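Local atomic coordinates of mandelate racemase/muconate lactonizing protein (Paenibacillus sp., PDB entry 3V5C), a protein that probably dehydrates galacturonate with the help of magnesium, as a member of the enolase superfamily. Residues Trp12-Thr23 / Cys43-Gly54; Asp101-Tyr112 / His358-Gly366. The protein carries 1 engineered substitution. All blocks are in the same frame, centred on the assembly; numbering follows the deposited sequence.

In the fold
Contact 1 and contact 2 sit side by side, their centres about 16 Å apart, and both are partly buried. Contact 1 lies in the five-stranded antiparallel sheet, to which strands 340-342 and 383-386 from late in the chain also belong; its two neighbouring strands, 14-30 and 42-52, pair through regular backbone bonds reinforced by ion pairs. Contact 2 instead brings together residues 246 positions apart: the end of helix 92-107 and the start of helix 111-115 receive the glycine- and proline-rich loop that follows strand 356-359, with few bonds and no ion pair across it. The helix also joins the two, since Arg-106 bridges to Asp-53 and Trp-102 meets Trp-12.

Contact 1: Trp12-Thr23 / Cys43-Gly54; sequences WKVEKIEFAKLT and CTVDIARITIDG
Arg-49 and Glu-18 face each other across a long antiparallel beta hairpin, strands 14-23 and 43-52, in the antiparallel sheet of this enolase-superfamily protein. The tightly packed side holds Glu-18, Ala-20, Leu-22, Val-45, Ile-47 and Arg-49, with helix 371-380 and strand 340-342 against it. There the guanidinium approaches side-on: NE of Arg-49 reaches OE1 of Glu-18 at 2.9 Å, while NH1 takes OE2. Both oxygens lie close to the guanidinium plane, yet the nitrogens meet them from above the carboxylate, the two planes being 52° apart. A bend at chi3 (74°) turns the arginine back across the strand pair to make this grip; its outer nitrogens also bond Thr-375 and Tyr-58, so the buried charge is held from several sides. On the same face CD2 of Leu-22 packs on CG1 of Ile-47 at 4.1 Å.

The other face is greasy in its middle, where Ile-17 and Ile-50 lie side by side and Met-64 covers Ile-17, but it opens toward solvent near Lys-21 and Thr-23. The lysine chain, folded at its last two torsions, puts Lys-21 NZ 2.7 Å from Asp-46 OD1, on its syn lone pair, an ion pair on the solvent side. CZ of Phe-19 touches CG of the same aspartate at 3.7 Å.

Near the far end Glu-15 and Lys-16 both face Thr-51, a classic beta bulge that shifts the pairing by one residue; Glu-15 N gives the strong bond to Thr-51 O and Lys-16 N a weak one. Beyond it, Glu-15 OE1 receives Gly-54 N, and CB of Asp-53 lies over the five-membered ring of Trp-12. Back at the salt bridge, a water donates to Glu-18 OE1 and Arg-49 O and accepts from Thr-51 OG1, 2.8 Å away.

Contact 2: Asp101-Tyr112 / His358-Gly366; sequences DWLGQRQGKPVY and HVPATPGFG
A type II' beta turn, Pro-363 to Gly-366, in the loop after strand 356-359 of the barrel domain fits against the junction of helices 92-107 and 111-115. Gly-364 is pressed onto Gly-104, their CA atoms 3.7 Å apart, so close that a CB on Gly-104 would run into the turn. Two backbone bonds flank Pro-110, the N-cap of the second helix: Gly-364 N gives to Lys-109 O, and Val-111 N gives to Gly-364 O at 2.9 Å.

From the first helix Asp-101 turns OD1 toward the turn, CG lying anti to its own nitrogen (chi1 -172°). That oxygen takes Phe-365 N on its anti side at 3.1 Å, and Gln-105 NE2 from above the carboxylate plane; OD2 is held by Tyr-58 N. The same NE2 makes a weak bond to Pro-363 O. Phe-365 lays one ring face under Val-111, whose CG2 stands 3.7 Å from the ring centroid, almost on the normal, while His-324 meets the ring edge-to-face. With a serine here, the CG2 methyl would probably lose its aromatic floor and a gap would open between Val-111, Asp-101 and His-324.

Farther along, Tyr-112 slides past Val-359, with CD2 of Tyr-112 4.0 Å from CG1 of Val-359. Pro-360 O sits at the tyrosine's ring edge, and a water links its OH to Val-359 O. Where the loop and helices come closest, backbone bonds and a carboxylate oxygen shared by two donors fix the turn, which is consistent with a turn held both by directional polar bonds and by the ring-methyl packing.

Contact 1: Trp12-Thr23 / Cys43-Gly54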
# COMPACT_ATOMS: atom_id res chain seq x y z
N TRP A 12 -17.65 -26.78 -6.13
CA TRP A 12 -17.67 -25.60 -5.24
C TRP A 12 -18.10 -24.37 -6.02
O TRP A 12 -17.39 -23.93 -6.92
CB TRP A 12 -16.30 -25.36 -4.62
CG TRP A 12 -15.84 -26.45 -3.67
CD1 TRP A 12 -16.57 -27.52 -3.21
CD2 TRP A 12 -14.54 -26.57 -3.07
NE1 TRP A 12 -15.80 -28.29 -2.38
CE2 TRP A 12 -14.56 -27.73 -2.27
CE3 TRP A 12 -13.37 -25.80 -3.13
CZ2 TRP A 12 -13.44 -28.15 -1.54
CZ3 TRP A 12 -12.27 -26.22 -2.41
CH2 TRP A 12 -12.31 -27.38 -1.62
N LYS A 13 -19.25 -23.81 -5.67
CA LYS A 13 -19.82 -22.71 -6.41
C LYS A 13 -19.99 -21.47 -5.53
O LYS A 13 -20.12 -21.57 -4.30
CB LYS A 13 -21.19 -23.10 -6.98
CG LYS A 13 -21.12 -24.20 -8.05
CD LYS A 13 -22.52 -24.60 -8.51
CE LYS A 13 -22.43 -25.44 -9.77
NZ LYS A 13 -23.68 -26.23 -10.02
N VAL A 14 -20.00 -20.32 -6.18
CA VAL A 14 -20.33 -19.07 -5.52
C VAL A 14 -21.82 -19.11 -5.16
O VAL A 14 -22.67 -19.21 -6.03
CB VAL A 14 -20.04 -17.87 -6.42
CG1 VAL A 14 -20.42 -16.58 -5.70
CG2 VAL A 14 -18.56 -17.86 -6.83
N GLU A 15 -22.13 -19.06 -3.86
CA GLU A 15 -23.51 -19.14 -3.40
C GLU A 15 -24.09 -17.78 -3.03
O GLU A 15 -25.27 -17.52 -3.22
CB GLU A 15 -23.61 -20.10 -2.22
CG GLU A 15 -23.11 -21.49 -2.56
CD GLU A 15 -22.88 -22.36 -1.34
OE1 GLU A 15 -22.83 -21.83 -0.20
OE2 GLU A 15 -22.76 -23.58 -1.52
N LYS A 16 -23.23 -16.89 -2.53
CA LYS A 16 -23.71 -15.59 -2.09
C LYS A 16 -22.57 -14.58 -2.13
O LYS A 16 -21.41 -14.95 -1.94
CB LYS A 16 -24.24 -15.70 -0.66
CG LYS A 16 -25.13 -14.56 -0.20
CD LYS A 16 -25.66 -14.86 1.22
CE LYS A 16 -26.79 -13.92 1.61
NZ LYS A 16 -27.39 -14.29 2.92
N ILE A 17 -22.92 -13.34 -2.46
CA ILE A 17 -21.99 -12.22 -2.42
C ILE A 17 -22.70 -11.08 -1.70
O ILE A 17 -23.82 -10.71 -2.07
CB ILE A 17 -21.57 -11.76 -3.83
CG1 ILE A 17 -20.78 -12.87 -4.54
CG2 ILE A 17 -20.71 -10.48 -3.74
CD1 ILE A 17 -20.59 -12.61 -6.04
N GLU A 18 -22.06 -10.54 -0.66
CA GLU A 18 -22.63 -9.45 0.12
C GLU A 18 -21.61 -8.33 0.19
O GLU A 18 -20.41 -8.58 0.16
CB GLU A 18 -22.98 -9.92 1.52
CG GLU A 18 -23.96 -11.07 1.53
CD GLU A 18 -24.02 -11.76 2.88
OE1 GLU A 18 -23.20 -12.67 3.12
OE2 GLU A 18 -24.87 -11.37 3.69
N PHE A 19 -22.11 -7.10 0.30
CA PHE A 19 -21.25 -5.92 0.24
C PHE A 19 -21.63 -4.93 1.32
O PHE A 19 -22.81 -4.69 1.56
CB PHE A 19 -21.41 -5.25 -1.13
CG PHE A 19 -20.59 -4.00 -1.29
CD1 PHE A 19 -21.13 -2.76 -0.97
CD2 PHE A 19 -19.29 -4.07 -1.74
CE1 PHE A 19 -20.36 -1.60 -1.11
CE2 PHE A 19 -18.52 -2.92 -1.88
CZ PHE A 19 -19.06 -1.69 -1.56
N ALA A 20 -20.62 -4.32 1.92
CA ALA A 20 -20.85 -3.29 2.92
C ALA A 20 -19.66 -2.36 3.02
O ALA A 20 -18.54 -2.74 2.68
CB ALA A 20 -21.11 -3.92 4.28
N LYS A 21 -19.90 -1.15 3.50
CA LYS A 21 -18.83 -0.18 3.72
C LYS A 21 -18.59 -0.08 5.21
O LYS A 21 -19.52 0.21 5.97
CB LYS A 21 -19.21 1.18 3.13
CG LYS A 21 -18.26 2.33 3.46
CD LYS A 21 -18.79 3.67 2.96
CE LYS A 21 -19.05 3.66 1.46
NZ LYS A 21 -17.78 3.62 0.67
N LEU A 22 -17.36 -0.39 5.63
CA LEU A 22 -16.93 -0.29 7.03
C LEU A 22 -16.27 1.06 7.27
O LEU A 22 -15.68 1.64 6.35
CB LEU A 22 -15.94 -1.41 7.37
CG LEU A 22 -16.51 -2.76 7.82
CD1 LEU A 22 -17.60 -3.25 6.91
CD2 LEU A 22 -15.38 -3.78 7.95
N THR A 23 -16.36 1.56 8.50
CA THR A 23 -15.85 2.88 8.83
C THR A 23 -14.97 2.82 10.06
O THR A 23 -15.18 1.99 10.94
CB THR A 23 -17.01 3.86 9.09
OG1 THR A 23 -17.80 3.37 10.17
CG2 THR A 23 -17.88 4.02 7.85
N CYS A 43 -11.88 7.14 8.07
CA CYS A 43 -11.43 6.14 7.10
C CYS A 43 -12.57 5.20 6.79
O CYS A 43 -13.41 4.94 7.65
CB CYS A 43 -10.25 5.31 7.65
SG CYS A 43 -8.78 6.26 8.03
N THR A 44 -12.61 4.71 5.55
CA THR A 44 -13.56 3.66 5.22
C THR A 44 -12.88 2.55 4.46
O THR A 44 -11.80 2.73 3.89
CB THR A 44 -14.74 4.17 4.38
OG1 THR A 44 -14.26 4.69 3.14
CG2 THR A 44 -15.49 5.25 5.13
N VAL A 45 -13.52 1.38 4.47
CA VAL A 45 -13.11 0.23 3.67
C VAL A 45 -14.35 -0.45 3.09
O VAL A 45 -15.22 -0.92 3.83
CB VAL A 45 -12.33 -0.81 4.50
CG1 VAL A 45 -11.96 -2.02 3.62
CG2 VAL A 45 -11.08 -0.19 5.12
N ASP A 46 -14.43 -0.50 1.76
CA ASP A 46 -15.49 -1.28 1.13
C ASP A 46 -15.13 -2.77 1.16
O ASP A 46 -14.02 -3.17 0.76
CB ASP A 46 -15.71 -0.82 -0.31
CG ASP A 46 -16.38 0.54 -0.42
OD1 ASP A 46 -16.77 1.12 0.63
OD2 ASP A 46 -16.53 1.02 -1.57
N ILE A 47 -16.04 -3.58 1.67
CA ILE A 47 -15.76 -4.99 1.90
C ILE A 47 -16.84 -5.84 1.24
O ILE A 47 -18.00 -5.46 1.20
CB ILE A 47 -15.75 -5.27 3.42
CG1 ILE A 47 -14.51 -4.64 4.07
CG2 ILE A 47 -15.85 -6.77 3.72
CD1 ILE A 47 -13.22 -5.31 3.69
N ALA A 48 -16.43 -6.99 0.70
CA ALA A 48 -17.40 -8.00 0.31
C ALA A 48 -17.17 -9.27 1.12
O ALA A 48 -16.05 -9.60 1.50
CB ALA A 48 -17.29 -8.32 -1.18
N ARG A 49 -18.26 -9.98 1.37
CA ARG A 49 -18.24 -11.28 2.00
C ARG A 49 -18.76 -12.26 0.94
O ARG A 49 -19.87 -12.11 0.44
CB ARG A 49 -19.17 -11.25 3.22
CG ARG A 49 -19.34 -12.58 3.94
CD ARG A 49 -19.96 -12.35 5.33
NE ARG A 49 -21.38 -12.03 5.29
CZ ARG A 49 -22.06 -11.50 6.31
NH1 ARG A 49 -23.37 -11.26 6.20
NH2 ARG A 49 -21.45 -11.19 7.45
N ILE A 50 -17.95 -13.25 0.58
CA ILE A 50 -18.38 -14.24 -0.41
C ILE A 50 -18.62 -15.57 0.30
O ILE A 50 -17.90 -15.93 1.23
CB ILE A 50 -17.34 -14.39 -1.56
CG1 ILE A 50 -17.91 -15.18 -2.74
CG2 ILE A 50 -16.02 -15.01 -1.05
CD1 ILE A 50 -17.03 -15.10 -4.00
N THR A 51 -19.64 -16.31 -0.14
CA THR A 51 -19.88 -17.64 0.43
C THR A 51 -19.75 -18.65 -0.70
O THR A 51 -20.44 -18.53 -1.71
CB THR A 51 -21.29 -17.74 1.02
OG1 THR A 51 -21.48 -16.73 2.03
CG2 THR A 51 -21.48 -19.12 1.65
N ILE A 52 -18.86 -19.61 -0.52
CA ILE A 52 -18.63 -20.68 -1.49
C ILE A 52 -18.67 -21.98 -0.71
O ILE A 52 -18.01 -22.12 0.33
CB ILE A 52 -17.26 -20.54 -2.17
CG1 ILE A 52 -17.19 -19.26 -3.01
CG2 ILE A 52 -16.95 -21.78 -3.04
CD1 ILE A 52 -15.76 -18.83 -3.34
N ASP A 53 -19.46 -22.94 -1.20
CA ASP A 53 -19.57 -24.23 -0.53
C ASP A 53 -19.75 -24.09 0.98
O ASP A 53 -19.05 -24.74 1.76
CB ASP A 53 -18.33 -25.09 -0.84
CG ASP A 53 -18.50 -26.53 -0.40
OD1 ASP A 53 -19.61 -27.06 -0.57
OD2 ASP A 53 -17.53 -27.12 0.12
N GLY A 54 -20.66 -23.21 1.39
CA GLY A 54 -21.02 -23.07 2.80
C GLY A 54 -20.01 -22.43 3.74
O GLY A 54 -20.17 -22.48 4.97
O HOH W 1 -21.70 -14.07 1.34

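Contact 2: Asp101-Tyr112 / His358-Gly366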
# COMPACT_ATOMS: atom_id res chain seq x y z
N ASP A 101 -9.14 -14.90 0.62
CA ASP A 101 -9.42 -15.15 2.03
C ASP A 101 -10.15 -16.48 2.16
O ASP A 101 -9.86 -17.28 3.04
CB ASP A 101 -10.28 -14.04 2.62
CG ASP A 101 -10.42 -14.16 4.14
OD1 ASP A 101 -9.40 -14.36 4.81
OD2 ASP A 101 -11.55 -14.08 4.64
N TRP A 102 -11.10 -16.70 1.25
CA TRP A 102 -11.92 -17.92 1.27
C TRP A 102 -11.01 -19.13 1.14
O TRP A 102 -11.13 -20.08 1.92
CB TRP A 102 -12.98 -17.91 0.17
CG TRP A 102 -13.89 -19.11 0.28
CD1 TRP A 102 -15.08 -19.17 0.91
CD2 TRP A 102 -13.65 -20.42 -0.25
NE1 TRP A 102 -15.62 -20.44 0.82
CE2 TRP A 102 -14.75 -21.23 0.11
CE3 TRP A 102 -12.61 -20.99 -1.01
CZ2 TRP A 102 -14.85 -22.57 -0.27
CZ3 TRP A 102 -12.70 -22.33 -1.37
CH2 TRP A 102 -13.81 -23.10 -1.00
N LEU A 103 -10.11 -19.10 0.15
CA LEU A 103 -9.19 -20.22 -0.08
C LEU A 103 -8.35 -20.48 1.16
O LEU A 103 -8.13 -21.63 1.55
CB LEU A 103 -8.30 -19.98 -1.32
CG LEU A 103 -8.94 -20.09 -2.70
CD1 LEU A 103 -7.99 -19.54 -3.78
CD2 LEU A 103 -9.32 -21.54 -3.01
N GLY A 104 -7.89 -19.40 1.80
CA GLY A 104 -7.16 -19.52 3.05
C GLY A 104 -8.00 -20.17 4.15
O GLY A 104 -7.51 -21.06 4.85
N GLN A 105 -9.26 -19.76 4.29
CA GLN A 105 -10.13 -20.36 5.30
C GLN A 105 -10.34 -21.85 5.03
O GLN A 105 -10.24 -22.67 5.95
CB GLN A 105 -11.49 -19.65 5.39
CG GLN A 105 -11.41 -18.14 5.64
CD GLN A 105 -10.67 -17.76 6.91
OE1 GLN A 105 -10.78 -18.42 7.95
NE2 GLN A 105 -9.91 -16.68 6.83
N ARG A 106 -10.61 -22.19 3.77
CA ARG A 106 -10.94 -23.57 3.38
C ARG A 106 -9.75 -24.49 3.58
O ARG A 106 -9.88 -25.60 4.14
CB ARG A 106 -11.42 -23.59 1.93
CG ARG A 106 -11.68 -24.99 1.32
CD ARG A 106 -12.51 -25.90 2.23
NE ARG A 106 -13.86 -25.43 2.54
CZ ARG A 106 -14.94 -25.63 1.78
NH1 ARG A 106 -14.83 -26.25 0.61
NH2 ARG A 106 -16.12 -25.18 2.17
N GLN A 107 -8.57 -24.03 3.17
CA GLN A 107 -7.35 -24.84 3.25
C GLN A 107 -6.63 -24.70 4.60
O GLN A 107 -5.68 -25.45 4.87
CB GLN A 107 -6.37 -24.46 2.13
CG GLN A 107 -6.83 -24.75 0.71
CD GLN A 107 -5.74 -24.42 -0.31
OE1 GLN A 107 -4.60 -24.88 -0.18
NE2 GLN A 107 -6.09 -23.63 -1.31
N GLY A 108 -7.06 -23.75 5.42
CA GLY A 108 -6.44 -23.52 6.71
C GLY A 108 -5.02 -23.03 6.56
O GLY A 108 -4.12 -23.48 7.26
N LYS A 109 -4.81 -22.10 5.63
CA LYS A 109 -3.49 -21.56 5.34
C LYS A 109 -3.57 -20.04 5.21
O LYS A 109 -4.58 -19.53 4.73
CB LYS A 109 -2.92 -22.14 4.05
CG LYS A 109 -2.55 -23.62 4.16
CD LYS A 109 -2.11 -24.19 2.82
CE LYS A 109 -1.74 -25.65 2.96
NZ LYS A 109 -1.27 -26.22 1.67
N PRO A 110 -2.52 -19.32 5.65
CA PRO A 110 -2.48 -17.89 5.37
C PRO A 110 -2.23 -17.68 3.88
O PRO A 110 -1.61 -18.51 3.22
CB PRO A 110 -1.27 -17.41 6.17
CG PRO A 110 -0.35 -18.62 6.19
CD PRO A 110 -1.31 -19.78 6.37
N VAL A 111 -2.73 -16.58 3.33
CA VAL A 111 -2.55 -16.32 1.91
C VAL A 111 -1.08 -16.32 1.49
O VAL A 111 -0.74 -16.83 0.41
CB VAL A 111 -3.21 -15.00 1.51
CG1 VAL A 111 -2.71 -14.53 0.12
CG2 VAL A 111 -4.73 -15.16 1.54
N TYR A 112 -0.21 -15.80 2.34
CA TYR A 112 1.20 -15.77 1.96
C TYR A 112 1.74 -17.17 1.61
O TYR A 112 2.52 -17.30 0.67
CB TYR A 112 2.07 -15.02 2.98
CG TYR A 112 2.22 -15.66 4.34
CD1 TYR A 112 3.08 -16.73 4.54
CD2 TYR A 112 1.54 -15.15 5.44
CE1 TYR A 112 3.25 -17.31 5.79
CE2 TYR A 112 1.68 -15.71 6.70
CZ TYR A 112 2.55 -16.80 6.86
OH TYR A 112 2.70 -17.35 8.11
N HIS A 358 4.58 -7.87 11.58
CA HIS A 358 4.54 -9.31 11.76
C HIS A 358 3.19 -9.83 11.31
O HIS A 358 2.17 -9.53 11.91
CB HIS A 358 4.81 -9.66 13.23
CG HIS A 358 6.21 -9.36 13.66
ND1 HIS A 358 7.09 -10.35 14.06
CD2 HIS A 358 6.91 -8.20 13.69
CE1 HIS A 358 8.26 -9.80 14.35
NE2 HIS A 358 8.18 -8.50 14.13
N VAL A 359 3.19 -10.56 10.20
CA VAL A 359 1.96 -11.09 9.63
C VAL A 359 1.65 -12.43 10.31
O VAL A 359 2.52 -13.30 10.35
CB VAL A 359 2.13 -11.30 8.10
CG1 VAL A 359 0.82 -11.80 7.49
CG2 VAL A 359 2.54 -10.00 7.42
N PRO A 360 0.43 -12.59 10.84
CA PRO A 360 0.09 -13.85 11.54
C PRO A 360 -0.02 -15.03 10.57
O PRO A 360 -0.30 -14.83 9.38
CB PRO A 360 -1.29 -13.54 12.15
CG PRO A 360 -1.87 -12.52 11.20
CD PRO A 360 -0.69 -11.63 10.88
N ALA A 361 0.20 -16.24 11.06
CA ALA A 361 0.10 -17.43 10.22
C ALA A 361 -1.31 -18.03 10.22
O ALA A 361 -1.51 -19.19 9.85
CB ALA A 361 1.11 -18.48 10.68
N THR A 362 -2.29 -17.21 10.58
CA THR A 362 -3.68 -17.63 10.63
C THR A 362 -4.32 -17.67 9.23
O THR A 362 -3.78 -17.12 8.28
CB THR A 362 -4.46 -16.70 11.55
OG1 THR A 362 -4.13 -15.36 11.23
CG2 THR A 362 -4.05 -16.95 13.01
N PRO A 363 -5.46 -18.35 9.11
CA PRO A 363 -5.99 -18.60 7.76
C PRO A 363 -6.37 -17.33 7.00
O PRO A 363 -6.78 -16.32 7.59
CB PRO A 363 -7.24 -19.45 8.02
CG PRO A 363 -6.99 -20.09 9.38
CD PRO A 363 -6.25 -19.04 10.15
N GLY A 364 -6.25 -17.41 5.68
CA GLY A 364 -6.60 -16.31 4.80
C GLY A 364 -5.72 -15.11 5.06
O GLY A 364 -4.48 -15.21 5.16
N PHE A 365 -6.33 -13.94 5.19
CA PHE A 365 -5.56 -12.74 5.47
C PHE A 365 -5.41 -12.47 6.97
O PHE A 365 -4.87 -11.44 7.36
CB PHE A 365 -6.11 -11.50 4.74
CG PHE A 365 -5.89 -11.52 3.25
CD1 PHE A 365 -4.66 -11.17 2.70
CD2 PHE A 365 -6.91 -11.92 2.40
CE1 PHE A 365 -4.45 -11.20 1.31
CE2 PHE A 365 -6.73 -11.94 1.02
CZ PHE A 365 -5.48 -11.59 0.47
N GLY A 366 -5.86 -13.40 7.81
CA GLY A 366 -5.62 -13.26 9.24
C GLY A 366 -6.40 -12.14 9.90
O GLY A 366 -6.14 -11.78 11.04
O HOH W 2 -3.51 -20.92 8.82
O HOH W 3 3.72 -15.73 9.86